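Local coordinates for protein TgTwinScan_2721 - E2 domain (Toxoplasma gondii, PDB 2F4Z) that probably works as an E2 ubiquitin-conjugating enzyme, carrying activated ubiquitin as a thioester and passing it on toward substrates, at residues A[79-84]-A[94-99]. Residues are numbered along the deposited sequence; the frame is centred on the assembly and turned at random.
Sequences GFIAGP and FTLDIV
With CG1 of Ile-81 (chi1 -71°) and CG of Leu-96 each turned opposite their own carbonyl carbon, the two side chains meet at an oblique angle, Ile-81 CD1 lying 3.6 Å from Leu-96 CD2. On that same face, the Phe-94 ring presents its edge to Gly-83, with CE1 3.9 Å from Gly-83 CA, and the CD1 methyl of Ile-98 lies 3.6 Å from Gly-79 N. This methyl packs against the backbone of Gly-79, which has no side chain on that face. On the opposite face of the sheet, Phe-80 and Thr-95 lie side by side, pointing the same way, as a non-hydrogen-bonded pair, and Thr-95 OG1 sits at the ring edge, 3.6 Å from Phe-80 CE2. Four backbone bonds fix the register: Gly-79 and Leu-96 exchange two, the shorter from Leu-96 N to Gly-79 O at 2.7 Å, and Ile-81 and Phe-94 exchange two more. Between these pairs, Phe-80 CA approaches Phe-94 O at 3.2 Å in a CH...O contact. Ile-151 of helix 144-156 packs on both Ile-81 and Leu-96, while Phe-113 touches Phe-94 and Leu-96, so this face is buried. The antiparallel hairpin supplies the two central strands of the four-stranded meander sheet characteristic of the ubiquitin-conjugating (UBC) fold.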
loop_
_atom_site.group_PDB
_atom_site.type_symbol
_atom_site.label_atom_id
_atom_site.label_comp_id
_atom_site.label_asym_id
_atom_site.label_seq_id
_atom_site.Cartn_x
_atom_site.Cartn_y
_atom_site.Cartn_z
ATOM N N GLY A 79 1.705 7.521 -17.173
ATOM C CA GLY A 79 2.095 7.973 -15.842
ATOM C C GLY A 79 3.074 9.137 -15.991
ATOM O O GLY A 79 3.759 9.234 -17.001
ATOM N N PHE A 80 3.080 10.038 -15.004
ATOM C CA PHE A 80 3.940 11.225 -14.985
ATOM C C PHE A 80 4.553 11.272 -13.641
ATOM O O PHE A 80 3.859 11.104 -12.651
ATOM C CB PHE A 80 3.144 12.528 -15.205
ATOM C CG PHE A 80 2.433 12.525 -16.509
ATOM C CD1 PHE A 80 1.074 12.231 -16.583
ATOM C CD2 PHE A 80 3.154 12.671 -17.682
ATOM C CE1 PHE A 80 0.469 12.168 -17.805
ATOM C CE2 PHE A 80 2.548 12.576 -18.886
ATOM C CZ PHE A 80 1.205 12.351 -18.944
ATOM N N ILE A 81 5.854 11.516 -13.600
ATOM C CA ILE A 81 6.619 11.493 -12.353
ATOM C C ILE A 81 7.593 12.648 -12.414
ATOM O O ILE A 81 8.211 12.880 -13.447
ATOM C CB ILE A 81 7.358 10.099 -12.228
ATOM C CG1 ILE A 81 6.323 9.005 -11.942
ATOM C CG2 ILE A 81 8.403 10.074 -11.116
ATOM C CD1 ILE A 81 6.925 7.571 -11.996
ATOM N N ALA A 82 7.709 13.378 -11.320
ATOM C CA ALA A 82 8.642 14.458 -11.222
ATOM C C ALA A 82 9.970 13.892 -10.713
ATOM O O ALA A 82 10.001 13.113 -9.767
ATOM C CB ALA A 82 8.078 15.568 -10.223
ATOM N N GLY A 83 11.090 14.317 -11.310
ATOM C CA GLY A 83 12.403 13.952 -10.782
ATOM C C GLY A 83 12.465 14.449 -9.351
ATOM O O GLY A 83 12.080 15.587 -9.092
ATOM N N PRO A 84 12.905 13.596 -8.401
ATOM C CA PRO A 84 13.015 13.994 -7.008
ATOM C C PRO A 84 14.062 15.107 -6.828
ATOM O O PRO A 84 14.997 15.238 -7.654
ATOM C CB PRO A 84 13.476 12.700 -6.315
ATOM C CG PRO A 84 13.076 11.619 -7.241
ATOM C CD PRO A 84 13.271 12.178 -8.585
ATOM N N PHE A 94 8.882 13.006 -16.225
ATOM C CA PHE A 94 9.106 11.692 -16.876
ATOM C C PHE A 94 7.768 11.075 -17.131
ATOM O O PHE A 94 6.907 11.072 -16.226
ATOM C CB PHE A 94 10.012 10.797 -16.003
ATOM C CG PHE A 94 11.372 11.399 -15.763
ATOM C CD1 PHE A 94 11.603 12.202 -14.641
ATOM C CD2 PHE A 94 12.384 11.259 -16.717
ATOM C CE1 PHE A 94 12.849 12.788 -14.428
ATOM C CE2 PHE A 94 13.630 11.872 -16.512
ATOM C CZ PHE A 94 13.846 12.631 -15.353
ATOM N N THR A 95 7.577 10.639 -18.358
ATOM C CA THR A 95 6.383 9.985 -18.825
ATOM C C THR A 95 6.628 8.502 -18.824
ATOM O O THR A 95 7.703 8.065 -19.221
ATOM C CB THR A 95 6.081 10.469 -20.275
ATOM O OG1 THR A 95 5.817 11.881 -20.209
ATOM C CG2 THR A 95 4.871 9.736 -20.931
ATOM N N LEU A 96 5.636 7.745 -18.339
ATOM C CA LEU A 96 5.631 6.300 -18.346
ATOM C C LEU A 96 4.476 5.757 -19.193
ATOM O O LEU A 96 3.401 6.326 -19.244
ATOM C CB LEU A 96 5.482 5.736 -16.926
ATOM C CG LEU A 96 6.483 5.899 -15.775
ATOM C CD1 LEU A 96 7.445 4.724 -15.634
ATOM C CD2 LEU A 96 7.194 7.214 -15.616
ATOM N N ASP A 97 4.713 4.656 -19.844
ATOM C CA ASP A 97 3.617 3.920 -20.445
ATOM C C ASP A 97 3.131 2.836 -19.435
ATOM O O ASP A 97 3.940 2.232 -18.781
ATOM C CB ASP A 97 4.106 3.307 -21.776
ATOM C CG ASP A 97 3.044 2.476 -22.438
ATOM O OD1 ASP A 97 1.867 2.909 -22.536
ATOM O OD2 ASP A 97 3.378 1.341 -22.813
ATOM N N ILE A 98 1.813 2.629 -19.297
ATOM C CA ILE A 98 1.221 1.755 -18.284
ATOM C C ILE A 98 0.186 0.893 -18.996
ATOM O O ILE A 98 -0.825 1.400 -19.543
ATOM C CB ILE A 98 0.582 2.512 -17.070
ATOM C CG1 ILE A 98 1.592 3.466 -16.380
ATOM C CG2 ILE A 98 -0.076 1.505 -15.998
ATOM C CD1 ILE A 98 0.906 4.498 -15.407
ATOM N N VAL A 99 0.441 -0.402 -19.008
ATOM C CA VAL A 99 -0.472 -1.371 -19.593
ATOM C C VAL A 99 -1.067 -2.117 -18.416
ATOM O O VAL A 99 -0.343 -2.748 -17.614
ATOM C CB VAL A 99 0.275 -2.332 -20.517
ATOM C CG1 VAL A 99 -0.659 -3.438 -21.069
ATOM C CG2 VAL A 99 0.928 -1.529 -21.674
#